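Local atomic coordinates of neurotoxin (Clostridium botulinum, PDB entry 3N7L), a protein that forms the receptor-binding domain of a botulinum neurotoxin of the D/C mosaic type and probably attaches the toxin to gangliosides on nerve cells. Residues F77-N82 and M203-F208; Q124-S129 and G153-Y158; N99-S104 and T173-S178. All blocks are in the same frame, centred on the assembly; numbering follows the deposited sequence.

Contact 1. Residues F77-N82 and M203-F208; sequences FWIRIN and MWIRDF
The carbonyl oxygen of Arg80 is gripped twice by the neighbouring strand: the amide N of Trp204 donates to Arg80 O at 2.8 Å, and the CA-H of Met203 adds a weaker contact. Arg80 N returns a bond to Trp204 O, and Trp78 and Arg206 exchange a second backbone pair, so that 77-82 and 203-208 run antiparallel with their axes 4.7 Å apart; their strands, 72-82 and 202-211, are neighbours in one layer of the concanavalin-like beta sandwich. In each of these two hydrogen-bonded pairs an arginine sits beside a tryptophan, with the order reversed between them. The guanidinium of Arg206 lies flat on the five-membered ring of Trp78, planes 14° apart, with Trp78 CD1 3.5 Å from Arg206 CZ. A chain bent at chi2 (-146°) and again at chi3 carries it over that ring, while Arg206 NE reaches Asp207 OD2 at 2.9 Å, in the guanidinium plane and on the anti lone pair. Arg80 instead extends along Trp204, its CD 3.7 Å from Trp204 CE3 and its guanidinium over the six-membered ring at 18°; its NE bonds Asn140 O. Asn82 CB abuts the edge of the same indole, 3.4 Å from Trp204 CZ3. The face that carries Ile79, Ile81, Met203 and Ile205 is apolar here: Ile205 CD1 packs 3.5 Å from Ile79 CG1, and Ile79 and Met203 both rest on Ile93 of the second sheet. Close by, the rings of Phe77 and Phe208 are modestly inclined and hardly overlap, Phe77 CD2 3.6 Å from Phe208 CE1. The chemistry thus uses each guanidinium in two directions, its face for cation-pi stacking and its N-H groups for oxygen acceptors, and Asp207 probably offsets the charge of the buried Arg206.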
# COMPACT_ATOMS: atom_id res chain seq x y z
N PHE A 77 -9.03 -10.98 -1.05
CA PHE A 77 -8.84 -10.12 -2.21
C PHE A 77 -7.98 -8.91 -1.91
O PHE A 77 -7.84 -8.49 -0.76
CB PHE A 77 -10.20 -9.65 -2.74
CG PHE A 77 -11.01 -8.86 -1.74
CD1 PHE A 77 -10.91 -7.47 -1.68
CD2 PHE A 77 -11.89 -9.51 -0.87
CE1 PHE A 77 -11.68 -6.74 -0.77
CE2 PHE A 77 -12.65 -8.79 0.06
CZ PHE A 77 -12.55 -7.40 0.10
N TRP A 78 -7.38 -8.36 -2.97
CA TRP A 78 -6.57 -7.16 -2.84
C TRP A 78 -7.50 -6.02 -3.19
O TRP A 78 -8.29 -6.12 -4.12
CB TRP A 78 -5.38 -7.17 -3.81
CG TRP A 78 -4.22 -7.95 -3.31
CD1 TRP A 78 -3.94 -9.27 -3.56
CD2 TRP A 78 -3.19 -7.47 -2.44
NE1 TRP A 78 -2.79 -9.64 -2.90
CE2 TRP A 78 -2.30 -8.56 -2.21
CE3 TRP A 78 -2.92 -6.24 -1.84
CZ2 TRP A 78 -1.16 -8.44 -1.40
CZ3 TRP A 78 -1.78 -6.12 -1.03
CH2 TRP A 78 -0.92 -7.21 -0.82
N ILE A 79 -7.41 -4.93 -2.44
CA ILE A 79 -8.26 -3.79 -2.71
C ILE A 79 -7.54 -2.49 -2.42
O ILE A 79 -6.63 -2.43 -1.58
CB ILE A 79 -9.55 -3.85 -1.87
CG1 ILE A 79 -10.39 -2.58 -2.09
CG2 ILE A 79 -9.20 -4.00 -0.38
CD1 ILE A 79 -11.77 -2.65 -1.48
N ARG A 80 -7.93 -1.46 -3.15
CA ARG A 80 -7.38 -0.13 -2.94
C ARG A 80 -8.52 0.86 -3.09
O ARG A 80 -9.32 0.77 -4.02
CB ARG A 80 -6.30 0.18 -3.97
CG ARG A 80 -5.63 1.51 -3.67
CD ARG A 80 -4.77 2.00 -4.80
NE ARG A 80 -4.27 3.33 -4.46
CZ ARG A 80 -3.77 4.19 -5.33
NH1 ARG A 80 -3.35 5.38 -4.91
NH2 ARG A 80 -3.69 3.87 -6.62
N ILE A 81 -8.61 1.80 -2.15
CA ILE A 81 -9.66 2.82 -2.18
C ILE A 81 -8.94 4.16 -2.21
O ILE A 81 -8.15 4.46 -1.32
CB ILE A 81 -10.55 2.73 -0.92
CG1 ILE A 81 -11.19 1.34 -0.83
CG2 ILE A 81 -11.64 3.80 -0.96
CD1 ILE A 81 -11.95 1.09 0.45
N ASN A 82 -9.18 4.97 -3.24
CA ASN A 82 -8.47 6.24 -3.23
C ASN A 82 -9.26 7.40 -2.70
O ASN A 82 -10.31 7.77 -3.22
CB ASN A 82 -7.90 6.63 -4.59
CG ASN A 82 -7.09 7.91 -4.49
OD1 ASN A 82 -6.35 8.10 -3.52
ND2 ASN A 82 -7.23 8.79 -5.47
N MET A 203 -12.14 2.67 -6.56
CA MET A 203 -11.80 1.41 -5.93
C MET A 203 -11.16 0.50 -6.97
O MET A 203 -11.61 0.44 -8.12
CB MET A 203 -13.05 0.76 -5.36
CG MET A 203 -12.89 -0.67 -4.89
SD MET A 203 -14.43 -1.27 -4.12
CE MET A 203 -15.44 -1.55 -5.56
N TRP A 204 -10.11 -0.20 -6.56
CA TRP A 204 -9.41 -1.13 -7.43
C TRP A 204 -9.47 -2.49 -6.75
O TRP A 204 -9.20 -2.59 -5.55
CB TRP A 204 -7.94 -0.74 -7.60
CG TRP A 204 -7.70 0.51 -8.39
CD1 TRP A 204 -7.39 0.60 -9.72
CD2 TRP A 204 -7.71 1.85 -7.89
NE1 TRP A 204 -7.21 1.91 -10.07
CE2 TRP A 204 -7.39 2.70 -8.97
CE3 TRP A 204 -7.95 2.41 -6.63
CZ2 TRP A 204 -7.32 4.09 -8.83
CZ3 TRP A 204 -7.87 3.80 -6.49
CH2 TRP A 204 -7.56 4.62 -7.58
N ILE A 205 -9.82 -3.53 -7.50
CA ILE A 205 -9.89 -4.88 -6.94
C ILE A 205 -9.00 -5.79 -7.76
O ILE A 205 -8.91 -5.66 -8.98
CB ILE A 205 -11.32 -5.44 -6.96
CG1 ILE A 205 -12.21 -4.65 -6.00
CG2 ILE A 205 -11.29 -6.92 -6.58
CD1 ILE A 205 -11.76 -4.72 -4.55
N ARG A 206 -8.37 -6.74 -7.08
CA ARG A 206 -7.48 -7.67 -7.74
C ARG A 206 -7.56 -9.04 -7.07
O ARG A 206 -7.58 -9.14 -5.85
CB ARG A 206 -6.06 -7.08 -7.66
CG ARG A 206 -4.97 -8.03 -7.99
CD ARG A 206 -3.75 -7.75 -7.16
NE ARG A 206 -3.07 -9.01 -6.94
CZ ARG A 206 -1.89 -9.16 -6.36
NH1 ARG A 206 -1.41 -10.39 -6.23
NH2 ARG A 206 -1.19 -8.12 -5.93
N ASP A 207 -7.62 -10.10 -7.88
CA ASP A 207 -7.68 -11.48 -7.39
C ASP A 207 -8.68 -11.75 -6.26
O ASP A 207 -8.30 -12.03 -5.13
CB ASP A 207 -6.28 -11.93 -6.94
CG ASP A 207 -5.30 -12.05 -8.11
OD1 ASP A 207 -5.59 -12.81 -9.05
OD2 ASP A 207 -4.25 -11.38 -8.09
N PHE A 208 -9.97 -11.68 -6.59
CA PHE A 208 -11.02 -11.93 -5.61
C PHE A 208 -11.28 -13.44 -5.58
O PHE A 208 -11.74 -14.01 -6.57
CB PHE A 208 -12.30 -11.19 -6.02
CG PHE A 208 -13.40 -11.30 -5.01
CD1 PHE A 208 -13.52 -10.36 -3.99
CD2 PHE A 208 -14.33 -12.34 -5.08
CE1 PHE A 208 -14.54 -10.45 -3.04
CE2 PHE A 208 -15.36 -12.44 -4.14
CZ PHE A 208 -15.46 -11.50 -3.12

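Contact 2. Residues Q124-S129 and G153-Y158; sequences QDINFS and GNMMIY
Strands 124-129 and 154-158 run in nearly the same direction, 20° apart, with axes that approach to 7.1 Å and no hydrogen bond between them. They belong to different sheets, and what joins them is a row of side chains from the two strands that interleave, pointing in opposite senses. Ile126 reaches the opposing backbone. With CG1 anti to the backbone N (chi1 -173°) and the chain extended beyond, its CD1 lies 3.3 Å from Met155 O and 3.6 Å from Ile157 N. Its other branch, CG2, meets Met155 SD at 4.0 Å. Met155 passes in the reverse sense and bends at chi3 (-40°), which lays its CE methyl against the flank of Gln124, 3.4 Å from Gln124 CG. That flank is held in place, because Gln124 OE1 accepts from Lys170 N while NE2 donates to Lys168 O; the two bonds fix the rotation of the amide. Farther along, Ile157 CG2 lies beside Ile126 CD1 at 3.8 Å, and Ile157 CD1 touches Phe128 CB. No polar bond crosses the gap, and methyl groups rest on backbone and amide atoms as well as on one another. Two sheets packed face to face through their side chains make a beta sandwich, here the concanavalin-like N-terminal half of the receptor-binding domain, and these strands come closer than the roughly 10 Å usual between such layers.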
# COMPACT_ATOMS: atom_id res chain seq x y z
N GLN A 124 -25.07 -9.56 11.62
CA GLN A 124 -23.92 -9.59 12.51
C GLN A 124 -22.75 -9.14 11.66
O GLN A 124 -22.60 -9.56 10.52
CB GLN A 124 -23.70 -11.00 13.06
CG GLN A 124 -22.52 -11.13 14.01
CD GLN A 124 -22.47 -12.48 14.71
OE1 GLN A 124 -22.83 -13.50 14.12
NE2 GLN A 124 -22.02 -12.49 15.96
N ASP A 125 -21.91 -8.27 12.21
CA ASP A 125 -20.80 -7.79 11.43
C ASP A 125 -19.50 -7.70 12.20
O ASP A 125 -19.49 -7.67 13.42
CB ASP A 125 -21.14 -6.43 10.82
CG ASP A 125 -21.50 -5.40 11.88
OD1 ASP A 125 -22.38 -4.56 11.61
OD2 ASP A 125 -20.89 -5.44 12.97
N ILE A 126 -18.42 -7.68 11.45
CA ILE A 126 -17.09 -7.59 12.01
C ILE A 126 -16.41 -6.49 11.19
O ILE A 126 -16.82 -6.22 10.05
CB ILE A 126 -16.37 -8.96 11.86
CG1 ILE A 126 -15.03 -8.93 12.58
CG2 ILE A 126 -16.21 -9.30 10.38
CD1 ILE A 126 -14.36 -10.30 12.63
N ASN A 127 -15.39 -5.84 11.74
CA ASN A 127 -14.76 -4.77 10.97
C ASN A 127 -13.29 -4.52 11.24
O ASN A 127 -12.71 -5.01 12.20
CB ASN A 127 -15.51 -3.45 11.19
CG ASN A 127 -15.26 -2.86 12.57
OD1 ASN A 127 -16.11 -2.97 13.46
ND2 ASN A 127 -14.10 -2.25 12.76
N PHE A 128 -12.72 -3.72 10.34
CA PHE A 128 -11.34 -3.27 10.42
C PHE A 128 -11.44 -1.75 10.35
O PHE A 128 -12.07 -1.22 9.44
CB PHE A 128 -10.53 -3.77 9.22
CG PHE A 128 -9.32 -2.92 8.90
CD1 PHE A 128 -8.37 -2.63 9.87
CD2 PHE A 128 -9.12 -2.44 7.61
CE1 PHE A 128 -7.23 -1.87 9.57
CE2 PHE A 128 -7.99 -1.67 7.29
CZ PHE A 128 -7.04 -1.39 8.28
N SER A 129 -10.85 -1.06 11.31
CA SER A 129 -10.85 0.40 11.28
C SER A 129 -9.38 0.81 11.19
O SER A 129 -8.58 0.46 12.06
CB SER A 129 -11.52 1.00 12.52
OG SER A 129 -10.86 0.63 13.72
N GLY A 153 -18.85 -21.49 14.23
CA GLY A 153 -17.70 -21.05 14.99
C GLY A 153 -17.57 -19.54 15.01
O GLY A 153 -18.51 -18.84 15.40
N ASN A 154 -16.42 -19.04 14.59
CA ASN A 154 -16.18 -17.60 14.57
C ASN A 154 -16.14 -16.98 13.19
O ASN A 154 -16.00 -17.66 12.17
CB ASN A 154 -14.87 -17.24 15.27
CG ASN A 154 -14.84 -17.65 16.71
OD1 ASN A 154 -15.80 -17.46 17.45
ND2 ASN A 154 -13.72 -18.22 17.14
N MET A 155 -16.24 -15.66 13.19
CA MET A 155 -16.18 -14.82 12.00
C MET A 155 -14.89 -14.05 12.30
O MET A 155 -14.75 -13.50 13.39
CB MET A 155 -17.37 -13.86 11.99
CG MET A 155 -17.86 -13.42 10.63
SD MET A 155 -19.08 -12.08 10.74
CE MET A 155 -20.07 -12.57 12.14
N MET A 156 -13.94 -14.02 11.37
CA MET A 156 -12.68 -13.32 11.60
C MET A 156 -12.24 -12.50 10.39
O MET A 156 -12.47 -12.90 9.25
CB MET A 156 -11.56 -14.31 11.94
CG MET A 156 -11.91 -15.33 13.03
SD MET A 156 -10.51 -16.41 13.43
CE MET A 156 -10.56 -17.57 12.08
N ILE A 157 -11.61 -11.36 10.64
CA ILE A 157 -11.13 -10.54 9.53
C ILE A 157 -9.65 -10.24 9.70
O ILE A 157 -9.20 -9.86 10.78
CB ILE A 157 -11.92 -9.22 9.37
CG1 ILE A 157 -11.39 -8.45 8.16
CG2 ILE A 157 -11.79 -8.35 10.62
CD1 ILE A 157 -12.26 -7.30 7.73
N TYR A 158 -8.91 -10.46 8.63
CA TYR A 158 -7.47 -10.23 8.61
C TYR A 158 -7.16 -9.15 7.57
O TYR A 158 -7.84 -9.04 6.54
CB TYR A 158 -6.72 -11.50 8.21
CG TYR A 158 -6.94 -12.70 9.11
CD1 TYR A 158 -5.95 -13.12 10.00
CD2 TYR A 158 -8.12 -13.46 9.03
CE1 TYR A 158 -6.11 -14.26 10.79
CE2 TYR A 158 -8.30 -14.61 9.82
CZ TYR A 158 -7.28 -15.00 10.69
OH TYR A 158 -7.43 -16.15 11.43

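Contact 3. Residues N99-S104 and T173-S178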
# COMPACT_ATOMS: atom_id res chain seq x y z
N ASN A 99 -32.54 -11.08 -1.03
CA ASN A 99 -33.83 -10.69 -0.46
C ASN A 99 -33.63 -10.34 1.00
O ASN A 99 -34.22 -10.95 1.89
CB ASN A 99 -34.83 -11.84 -0.59
CG ASN A 99 -35.23 -12.12 -2.03
OD1 ASN A 99 -35.82 -11.27 -2.70
ND2 ASN A 99 -34.89 -13.31 -2.53
N ASN A 100 -32.78 -9.34 1.23
CA ASN A 100 -32.47 -8.89 2.58
C ASN A 100 -31.74 -9.97 3.36
O ASN A 100 -31.81 -10.01 4.59
CB ASN A 100 -33.75 -8.47 3.32
CG ASN A 100 -34.37 -7.21 2.75
OD1 ASN A 100 -33.73 -6.16 2.69
ND2 ASN A 100 -35.62 -7.31 2.32
N SER A 101 -31.05 -10.85 2.65
CA SER A 101 -30.29 -11.92 3.28
C SER A 101 -29.04 -12.25 2.47
O SER A 101 -29.05 -12.19 1.24
CB SER A 101 -31.16 -13.18 3.41
OG SER A 101 -30.60 -14.10 4.34
N GLY A 102 -27.96 -12.59 3.18
CA GLY A 102 -26.70 -12.93 2.53
C GLY A 102 -25.54 -12.27 3.24
O GLY A 102 -25.53 -12.19 4.47
N TRP A 103 -24.55 -11.81 2.49
CA TRP A 103 -23.42 -11.11 3.10
C TRP A 103 -23.06 -9.89 2.28
O TRP A 103 -23.38 -9.80 1.09
CB TRP A 103 -22.20 -12.04 3.25
CG TRP A 103 -21.63 -12.58 1.97
CD1 TRP A 103 -21.80 -13.83 1.47
CD2 TRP A 103 -20.76 -11.90 1.05
NE1 TRP A 103 -21.10 -13.98 0.29
CE2 TRP A 103 -20.45 -12.80 0.01
CE3 TRP A 103 -20.22 -10.60 1.00
CZ2 TRP A 103 -19.62 -12.46 -1.06
CZ3 TRP A 103 -19.39 -10.26 -0.07
CH2 TRP A 103 -19.11 -11.19 -1.09
N SER A 104 -22.40 -8.93 2.92
CA SER A 104 -22.02 -7.71 2.23
C SER A 104 -20.76 -7.10 2.81
O SER A 104 -20.43 -7.31 3.98
CB SER A 104 -23.16 -6.68 2.30
OG SER A 104 -22.87 -5.54 1.51
N THR A 173 -30.49 -18.48 11.94
CA THR A 173 -31.40 -19.35 11.19
C THR A 173 -32.27 -18.56 10.23
O THR A 173 -32.87 -17.54 10.60
CB THR A 173 -32.32 -20.17 12.12
OG1 THR A 173 -32.57 -19.44 13.33
CG2 THR A 173 -31.69 -21.52 12.42
N GLY A 174 -32.34 -19.04 9.00
CA GLY A 174 -33.14 -18.37 7.99
C GLY A 174 -32.25 -17.65 6.99
O GLY A 174 -32.70 -17.30 5.90
N ILE A 175 -31.00 -17.43 7.36
CA ILE A 175 -30.08 -16.74 6.46
C ILE A 175 -29.99 -17.54 5.17
O ILE A 175 -29.79 -18.76 5.18
CB ILE A 175 -28.68 -16.55 7.10
CG1 ILE A 175 -27.82 -15.65 6.21
CG2 ILE A 175 -28.00 -17.90 7.33
CD1 ILE A 175 -26.59 -15.10 6.91
N ASN A 176 -30.17 -16.85 4.06
CA ASN A 176 -30.13 -17.47 2.75
C ASN A 176 -29.04 -16.79 1.92
O ASN A 176 -29.15 -15.60 1.58
CB ASN A 176 -31.50 -17.30 2.07
CG ASN A 176 -31.67 -18.20 0.86
OD1 ASN A 176 -30.85 -18.19 -0.05
ND2 ASN A 176 -32.75 -18.98 0.85
N PHE A 177 -27.99 -17.53 1.60
CA PHE A 177 -26.90 -16.98 0.83
C PHE A 177 -27.20 -16.89 -0.66
O PHE A 177 -27.77 -17.82 -1.25
CB PHE A 177 -25.62 -17.78 1.08
CG PHE A 177 -25.04 -17.57 2.45
CD1 PHE A 177 -24.57 -16.31 2.82
CD2 PHE A 177 -24.99 -18.60 3.37
CE1 PHE A 177 -24.07 -16.09 4.10
CE2 PHE A 177 -24.49 -18.39 4.65
CZ PHE A 177 -24.02 -17.14 5.02
N SER A 178 -26.84 -15.76 -1.25
CA SER A 178 -27.05 -15.51 -2.67
C SER A 178 -25.91 -16.04 -3.52
O SER A 178 -24.77 -16.12 -3.07
CB SER A 178 -27.20 -14.00 -2.90
OG SER A 178 -27.12 -13.68 -4.28
O HOH W 1 -22.43 -15.72 -1.99
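In Ser101, OG stands anti to the backbone N (chi1 -164°), which points it at the backbone of Asn176, while Phe177 swings its ring back beside its own N (chi1 -71°), toward the strand that carries Gly102 and Trp103. Ser101 OG takes the amide of Asn176 in an almost straight bond, 2.8 Å from OG to Asn176 N. The same hydroxyl is hydrogen-bonded to the carbonyls of Lys117 and Gln118, between which its single proton is presumably shared or alternates, and one small side chain thereby ties the loop to the neighbouring hairpin. Ile175 lies alongside, its CG1 3.7 Å from Ser101 OG and its CD1 3.9 Å from Gly102 O. Gly102 has a positive phi (136°), and Phe177 lies on its bare CA, with Phe177 CD1 4.0 Å from Gly102 CA. The same Phe177 CD1 meets the indole edge of Trp103 at CD1, also 4.0 Å away, the two side chains crossing at about a right angle. A water completes the join by donating to Ser178 O at 2.6 Å and accepting a weak bond from Trp103 NE1. Tyr70, from outside the two segments, meets Phe177 edge-to-face, and its hydroxyl bonds Phe177 N. Here the connection leading into strand 180-187 is pinned by a side-chain hydroxyl and aromatic packing, without strand pairing, across the beginning of strand 102-108: a loop closing one end of the lectin-like beta sandwich.

The three contacts show three ways of holding one beta sandwich together. Contact 1 is strand pairing within one sheet, contact 2 packs that sheet's strand 154-159 against a strand of the second sheet, and contact 3 fastens a loop to the second sheet. Contacts 1 and 3 touch across the two sheets, Phe208 CZ lying 4.2 Å from Trp103 CH2, although their centres are about 24 Å apart. Contact 2 touches neither, its nearest atoms about 7 Å from each, although its centre is about 17 Å from that of contact 3 and about 19 Å from that of contact 1. In botulinum neurotoxins gangliosides are generally bound by the other, C-terminal trefoil half.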